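Long-range contacts in hypothetical protein AF2198 (Archaeoglobus fulgidus, PDB 1OI0), which binds zinc through a JAB1/MPN domain and probably acts as a metallopeptidase: residues 2-7 / 35-40; 27-32 / 66-71. One frame throughout, in Å; residues are numbered along the deposited sequence.

Interaction 1: 2-7 / 35-40; sequences SSMKIS and DVMDEL
Lys5 NZ is gripped by three oxygens. Lys5 NZ forms a salt bridge with Asp35 OD2 at 2.7 Å, meeting that oxygen nearly along its C-O axis. Lys5 NZ also donates to the backbone O of Ser3, 3.0 Å away and in the carbonyl plane, and to the O of Gly1. The Lys5 chain runs extended from CB to CE and bends at the end (chi4 58°), which turns NZ onto the carboxylate. With an alanine in place of Lys5, Asp35 OD2 would probably lose its charged mate, and the N-terminal residues would be less firmly held. Beside this cluster, strand 5-6 pairs in parallel with strand 36-42. Met37 N donates to Lys5 O at 2.8 Å, and Ser7 N to Met37 O at 3.0 Å. Lys5 CB lies against Val36 CG2 on one face of the sheet. On the face of Ile6 and Met37, the Ile6 CG1 branch packs on Met37 CB at 4.0 Å. The Met4 chain crosses that of Met37 at about a right angle, Met4 CG to Met37 CE 3.7 Å. Ser7 OG caps Leu10 N at the start of helix 8-21. A partly exposed ion pair thus closes the loop end of the pairing, while Ile6 and Met37 pack on helix 8-21, with Met4 beside Phe66.

Interaction 2: 27-32 / 66-71; sequences IALLSG and FGTVHS. With ZN (zinc ion), chain E.
Ala28 and Val69 are joined by two backbone hydrogen bonds, each 2.9 Å between N of one residue and O of the other. Leu30 N adds a bond to Gly67 O, reaching it from above the carbonyl plane. Phe66 N closes the ladder on Leu30 O at 2.8 Å. In the non-hydrogen-bonded pairs, CA-H groups point at carbonyls, as from Ile27 CA to Val69 O at 3.2 Å. These antiparallel strands lie in the middle of the mixed sheet of the JAB1/MPN domain. Apolar contacts lie on both faces. On the side of helix 8-21, Leu30 CD2 meets Val69 CG1 at 3.7 Å, the two side chains at about a right angle. Val69 CG1 sits between its own N and carbonyl carbon (chi1 53°), where it also touches Ala28 CB. On the other face, Leu29 CD2 packs on Thr68 CG2 at 3.7 Å. The Phe66 ring lies obliquely against the backbone of Ser31 and Gly32, Phe66 CE2 to Gly32 N 3.6 Å. Metal binding falls to His70, whose CB rests on Ile27 CG1. Its ring leads away from that strand, and His70 NE2 binds zinc at 2.2 Å, with His72 and Asp83 completing the protein ligands.

Interaction 2 is buried near the centre of the chain. Interaction 1 is partly buried and lies farther out, toward the strand 119-120 edge of the same sheet. Strand 36-42 is the neighbour of strand 27-32, so the two contacts meet directly: Ser31 pairs with both Asp38 and Glu39 in a classic beta bulge. Met4 and Met37 of interaction 1 also pack against Phe66 of interaction 2. Both contacts use backbone ladders, parallel in interaction 1 and antiparallel in interaction 2. Their side chains differ with place. Residues 2-7 and 35-40 add a salt bridge at the periphery, away from the zinc, whereas the side chains of 27-32 and 66-71 meet mostly through apolar groups, and 66-71 carries a zinc ligand.

Interaction 1: 2-7 / 35-40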
ATOM      1  N   SER A   2       2.491   8.223 -17.125  1.00 18.41           N
ATOM      2  CA  SER A   2       2.001   9.332 -16.320  1.00 19.04           C
ATOM      3  C   SER A   2       1.018   8.860 -15.261  1.00 21.72           C
ATOM      4  O   SER A   2       0.075   9.568 -14.914  1.00 22.83           O
ATOM      5  CB  SER A   2       1.352  10.407 -17.201  1.00 18.03           C
ATOM      6  OG  SER A   2       2.348  11.175 -17.858  1.00 16.42           O
ATOM      7  N   SER A   3       1.235   7.647 -14.763  1.00 20.45           N
ATOM      8  CA  SER A   3       0.388   7.104 -13.708  1.00 22.89           C
ATOM      9  C   SER A   3       1.219   7.259 -12.450  1.00 23.04           C
ATOM     10  O   SER A   3       2.383   7.678 -12.515  1.00 21.89           O
ATOM     11  CB  SER A   3       0.093   5.618 -13.931  1.00 20.98           C
ATOM     12  OG  SER A   3       1.210   4.815 -13.571  1.00 19.89           O
ATOM     13  N   MET A   4       0.636   6.940 -11.301  1.00 21.41           N
ATOM     14  CA  MET A   4       1.390   7.029 -10.064  1.00 23.34           C
ATOM     15  C   MET A   4       2.496   5.987 -10.159  1.00 21.36           C
ATOM     16  O   MET A   4       2.366   4.984 -10.873  1.00 20.55           O
ATOM     17  CB  MET A   4       0.489   6.746  -8.859  1.00 25.25           C
ATOM     18  CG  MET A   4       1.217   6.723  -7.520  1.00 27.43           C
ATOM     19  SD  MET A   4       2.228   8.189  -7.192  1.00 30.19           S
ATOM     20  CE  MET A   4       0.960   9.414  -6.990  1.00 35.28           C
ATOM     21  N   LYS A   5       3.589   6.239  -9.452  1.00 22.08           N
ATOM     22  CA  LYS A   5       4.726   5.338  -9.466  1.00 21.43           C
ATOM     23  C   LYS A   5       5.115   4.982  -8.044  1.00 22.82           C
ATOM     24  O   LYS A   5       4.756   5.684  -7.100  1.00 23.46           O
ATOM     25  CB  LYS A   5       5.907   6.009 -10.168  1.00 24.41           C
ATOM     26  CG  LYS A   5       5.603   6.433 -11.596  1.00 24.22           C
ATOM     27  CD  LYS A   5       6.686   7.339 -12.160  1.00 21.60           C
ATOM     28  CE  LYS A   5       6.370   7.727 -13.599  1.00 22.41           C
ATOM     29  NZ  LYS A   5       5.045   8.409 -13.706  1.00 21.90           N
ATOM     30  N   ILE A   6       5.843   3.883  -7.901  1.00 20.88           N
ATOM     31  CA  ILE A   6       6.310   3.443  -6.597  1.00 20.17           C
ATOM     32  C   ILE A   6       7.727   2.928  -6.780  1.00 20.82           C
ATOM     33  O   ILE A   6       8.024   2.254  -7.766  1.00 23.11           O
ATOM     34  CB  ILE A   6       5.410   2.325  -6.006  1.00 19.50           C
ATOM     35  CG1 ILE A   6       5.896   1.973  -4.597  1.00 20.74           C
ATOM     36  CG2 ILE A   6       5.415   1.093  -6.912  1.00 19.01           C
ATOM     37  CD1 ILE A   6       4.953   1.059  -3.833  1.00 20.13           C
ATOM     38  N   SER A   7       8.607   3.264  -5.846  1.00 22.34           N
ATOM     39  CA  SER A   7       9.986   2.819  -5.939  1.00 23.72           C
ATOM     40  C   SER A   7      10.076   1.354  -5.539  1.00 24.87           C
ATOM     41  O   SER A   7       9.322   0.885  -4.685  1.00 24.95           O
ATOM     42  CB  SER A   7      10.882   3.660  -5.027  1.00 23.77           C
ATOM     43  OG  SER A   7      10.612   3.401  -3.659  1.00 26.66           O
ATOM     44  N   ASP A  35       5.578  12.453  -8.203  1.00 44.18           N
ATOM     45  CA  ASP A  35       4.625  11.412  -8.567  1.00 42.42           C
ATOM     46  C   ASP A  35       5.163  10.025  -8.243  1.00 38.46           C
ATOM     47  O   ASP A  35       4.841   9.051  -8.924  1.00 39.84           O
ATOM     48  CB  ASP A  35       4.313  11.500 -10.062  1.00 43.32           C
ATOM     49  CG  ASP A  35       5.506  11.143 -10.925  1.00 43.19           C
ATOM     50  OD1 ASP A  35       6.618  11.631 -10.632  1.00 41.80           O
ATOM     51  OD2 ASP A  35       5.331  10.380 -11.898  1.00 44.57           O
ATOM     52  N   VAL A  36       5.979   9.934  -7.199  1.00 34.96           N
ATOM     53  CA  VAL A  36       6.552   8.654  -6.808  1.00 29.97           C
ATOM     54  C   VAL A  36       6.372   8.346  -5.323  1.00 29.14           C
ATOM     55  O   VAL A  36       6.722   9.153  -4.460  1.00 27.14           O
ATOM     56  CB  VAL A  36       8.066   8.596  -7.133  1.00 29.56           C
ATOM     57  CG1 VAL A  36       8.642   7.254  -6.704  1.00 28.05           C
ATOM     58  CG2 VAL A  36       8.288   8.811  -8.621  1.00 31.49           C
ATOM     59  N   MET A  37       5.812   7.175  -5.039  1.00 27.00           N
ATOM     60  CA  MET A  37       5.626   6.734  -3.662  1.00 24.54           C
ATOM     61  C   MET A  37       6.985   6.173  -3.264  1.00 23.14           C
ATOM     62  O   MET A  37       7.438   5.189  -3.844  1.00 22.42           O
ATOM     63  CB  MET A  37       4.591   5.603  -3.577  1.00 22.36           C
ATOM     64  CG  MET A  37       3.239   5.889  -4.208  1.00 25.14           C
ATOM     65  SD  MET A  37       2.189   4.405  -4.258  1.00 24.91           S
ATOM     66  CE  MET A  37       0.573   5.135  -4.252  1.00 29.05           C
ATOM     67  N   ASP A  38       7.643   6.789  -2.289  1.00 25.34           N
ATOM     68  CA  ASP A  38       8.950   6.300  -1.867  1.00 26.31           C
ATOM     69  C   ASP A  38       9.198   6.476  -0.375  1.00 25.93           C
ATOM     70  O   ASP A  38      10.318   6.286   0.099  1.00 27.05           O
ATOM     71  CB  ASP A  38      10.055   7.007  -2.653  1.00 30.13           C
ATOM     72  CG  ASP A  38       9.944   8.516  -2.582  1.00 32.36           C
ATOM     73  OD1 ASP A  38       9.802   9.053  -1.466  1.00 36.29           O
ATOM     74  OD2 ASP A  38      10.006   9.169  -3.645  1.00 38.12           O
ATOM     75  N   GLU A  39       8.150   6.839   0.356  1.00 26.77           N
ATOM     76  CA  GLU A  39       8.247   7.043   1.796  1.00 28.58           C
ATOM     77  C   GLU A  39       7.015   6.472   2.484  1.00 28.18           C
ATOM     78  O   GLU A  39       5.970   6.304   1.861  1.00 26.61           O
ATOM     79  CB  GLU A  39       8.353   8.536   2.109  1.00 33.88           C
ATOM     80  CG  GLU A  39       9.645   9.188   1.647  1.00 38.54           C
ATOM     81  CD  GLU A  39      10.813   8.871   2.557  1.00 44.32           C
ATOM     82  OE1 GLU A  39      11.133   7.676   2.729  1.00 46.91           O
ATOM     83  OE2 GLU A  39      11.411   9.821   3.104  1.00 47.86           O
ATOM     84  N   LEU A  40       7.143   6.176   3.772  1.00 27.34           N
ATOM     85  CA  LEU A  40       6.027   5.638   4.533  1.00 28.16           C
ATOM     86  C   LEU A  40       5.814   6.389   5.832  1.00 27.99           C
ATOM     87  O   LEU A  40       6.770   6.757   6.515  1.00 32.08           O
ATOM     88  CB  LEU A  40       6.256   4.161   4.873  1.00 28.01           C
ATOM     89  CG  LEU A  40       6.221   3.115   3.760  1.00 27.71           C
ATOM     90  CD1 LEU A  40       6.482   1.740   4.362  1.00 28.10           C
ATOM     91  CD2 LEU A  40       4.874   3.142   3.061  1.00 27.12           C
TER
HETATM   92  O   HOH W   1      12.303   4.669  -2.139  1.00 44.29           O

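Interaction 2: 27-32 / 66-71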
ATOM      1  N   ILE A  27       0.005  -1.692   8.473  1.00 13.59           N
ATOM      2  CA  ILE A  27      -0.674  -0.607   7.783  1.00 14.72           C
ATOM      3  C   ILE A  27       0.164   0.650   7.928  1.00 14.40           C
ATOM      4  O   ILE A  27       0.809   0.870   8.953  1.00 15.63           O
ATOM      5  CB  ILE A  27      -2.106  -0.357   8.334  1.00 14.34           C
ATOM      6  CG1 ILE A  27      -2.835   0.661   7.443  1.00 16.31           C
ATOM      7  CG2 ILE A  27      -2.039   0.133   9.766  1.00 16.80           C
ATOM      8  CD1 ILE A  27      -4.339   0.772   7.715  1.00 16.13           C
ATOM      9  N   ALA A  28       0.167   1.461   6.878  1.00 15.85           N
ATOM     10  CA  ALA A  28       0.913   2.707   6.869  1.00 17.01           C
ATOM     11  C   ALA A  28       0.352   3.604   5.777  1.00 17.79           C
ATOM     12  O   ALA A  28      -0.457   3.170   4.959  1.00 16.03           O
ATOM     13  CB  ALA A  28       2.389   2.435   6.607  1.00 16.64           C
ATOM     14  N   LEU A  29       0.773   4.862   5.783  1.00 20.53           N
ATOM     15  CA  LEU A  29       0.335   5.802   4.766  1.00 21.20           C
ATOM     16  C   LEU A  29       1.443   5.898   3.730  1.00 21.69           C
ATOM     17  O   LEU A  29       2.621   5.961   4.075  1.00 21.98           O
ATOM     18  CB  LEU A  29       0.084   7.182   5.372  1.00 23.49           C
ATOM     19  CG  LEU A  29      -0.931   7.249   6.512  1.00 22.53           C
ATOM     20  CD1 LEU A  29      -1.069   8.695   6.983  1.00 25.53           C
ATOM     21  CD2 LEU A  29      -2.267   6.698   6.047  1.00 22.29           C
ATOM     22  N   LEU A  30       1.057   5.888   2.463  1.00 21.75           N
ATOM     23  CA  LEU A  30       2.012   5.992   1.369  1.00 21.03           C
ATOM     24  C   LEU A  30       2.334   7.472   1.178  1.00 25.17           C
ATOM     25  O   LEU A  30       1.431   8.305   1.114  1.00 24.59           O
ATOM     26  CB  LEU A  30       1.398   5.407   0.100  1.00 19.43           C
ATOM     27  CG  LEU A  30       1.084   3.906   0.147  1.00 20.72           C
ATOM     28  CD1 LEU A  30       0.217   3.512  -1.038  1.00 18.02           C
ATOM     29  CD2 LEU A  30       2.389   3.121   0.151  1.00 20.07           C
ATOM     30  N   SER A  31       3.617   7.806   1.105  1.00 23.34           N
ATOM     31  CA  SER A  31       4.003   9.201   0.941  1.00 28.98           C
ATOM     32  C   SER A  31       5.187   9.400   0.006  1.00 28.63           C
ATOM     33  O   SER A  31       5.776   8.443  -0.494  1.00 30.31           O
ATOM     34  CB  SER A  31       4.316   9.827   2.305  1.00 28.03           C
ATOM     35  OG  SER A  31       5.420   9.191   2.926  1.00 35.15           O
ATOM     36  N   GLY A  32       5.524  10.665  -0.222  1.00 34.13           N
ATOM     37  CA  GLY A  32       6.628  11.008  -1.097  1.00 36.75           C
ATOM     38  C   GLY A  32       6.323  12.303  -1.819  1.00 39.19           C
ATOM     39  O   GLY A  32       5.308  12.944  -1.545  1.00 39.34           O
ATOM     40  N   PHE A  66      -0.254   9.885  -0.504  1.00 25.10           N
ATOM     41  CA  PHE A  66      -0.905   9.282  -1.656  1.00 23.57           C
ATOM     42  C   PHE A  66      -2.028   8.331  -1.277  1.00 22.91           C
ATOM     43  O   PHE A  66      -2.933   8.082  -2.071  1.00 22.55           O
ATOM     44  CB  PHE A  66       0.126   8.542  -2.510  1.00 24.55           C
ATOM     45  CG  PHE A  66       1.228   9.424  -3.025  1.00 22.79           C
ATOM     46  CD1 PHE A  66       0.940  10.502  -3.857  1.00 27.66           C
ATOM     47  CD2 PHE A  66       2.551   9.181  -2.674  1.00 28.52           C
ATOM     48  CE1 PHE A  66       1.959  11.326  -4.334  1.00 28.26           C
ATOM     49  CE2 PHE A  66       3.576   9.998  -3.145  1.00 30.42           C
ATOM     50  CZ  PHE A  66       3.279  11.073  -3.977  1.00 30.20           C
ATOM     51  N   GLY A  67      -1.969   7.795  -0.065  1.00 22.80           N
ATOM     52  CA  GLY A  67      -3.003   6.877   0.359  1.00 19.80           C
ATOM     53  C   GLY A  67      -2.529   5.948   1.453  1.00 16.62           C
ATOM     54  O   GLY A  67      -1.757   6.344   2.327  1.00 22.43           O
ATOM     55  N   THR A  68      -2.983   4.702   1.397  1.00 19.19           N
ATOM     56  CA  THR A  68      -2.614   3.731   2.414  1.00 17.76           C
ATOM     57  C   THR A  68      -2.131   2.422   1.827  1.00 15.98           C
ATOM     58  O   THR A  68      -2.344   2.124   0.656  1.00 16.92           O
ATOM     59  CB  THR A  68      -3.809   3.375   3.319  1.00 19.61           C
ATOM     60  OG1 THR A  68      -4.770   2.627   2.561  1.00 19.26           O
ATOM     61  CG2 THR A  68      -4.462   4.632   3.870  1.00 22.23           C
ATOM     62  N   VAL A  69      -1.469   1.645   2.672  1.00 15.69           N
ATOM     63  CA  VAL A  69      -0.998   0.330   2.297  1.00 15.81           C
ATOM     64  C   VAL A  69      -1.196  -0.542   3.528  1.00 15.21           C
ATOM     65  O   VAL A  69      -0.884  -0.128   4.638  1.00 15.14           O
ATOM     66  CB  VAL A  69       0.502   0.327   1.886  1.00 17.49           C
ATOM     67  CG1 VAL A  69       1.356   0.961   2.966  1.00 16.68           C
ATOM     68  CG2 VAL A  69       0.955  -1.108   1.626  1.00 19.34           C
ATOM     69  N   HIS A  70      -1.774  -1.722   3.337  1.00 14.65           N
ATOM     70  CA  HIS A  70      -1.946  -2.637   4.455  1.00 14.05           C
ATOM     71  C   HIS A  70      -1.798  -4.058   3.954  1.00 14.54           C
ATOM     72  O   HIS A  70      -1.917  -4.319   2.754  1.00 15.63           O
ATOM     73  CB  HIS A  70      -3.293  -2.429   5.186  1.00 14.41           C
ATOM     74  CG  HIS A  70      -4.494  -2.965   4.469  1.00 16.66           C
ATOM     75  ND1 HIS A  70      -5.101  -2.310   3.420  1.00 14.88           N
ATOM     76  CD2 HIS A  70      -5.253  -4.060   4.716  1.00 16.75           C
ATOM     77  CE1 HIS A  70      -6.182  -2.973   3.055  1.00 15.10           C
ATOM     78  NE2 HIS A  70      -6.298  -4.038   3.827  1.00 17.64           N
ATOM     79  N   SER A  71      -1.498  -4.971   4.868  1.00 15.38           N
ATOM     80  CA  SER A  71      -1.304  -6.361   4.490  1.00 14.56           C
ATOM     81  C   SER A  71      -2.417  -7.299   4.943  1.00 14.44           C
ATOM     82  O   SER A  71      -3.159  -7.010   5.884  1.00 15.68           O
ATOM     83  CB  SER A  71       0.035  -6.870   5.041  1.00 17.02           C
ATOM     84  OG  SER A  71       0.025  -6.920   6.457  1.00 17.21           O
TER
HETATM   85 ZN    ZN E 201      -7.959  -5.498   3.862  1.00 17.89          ZN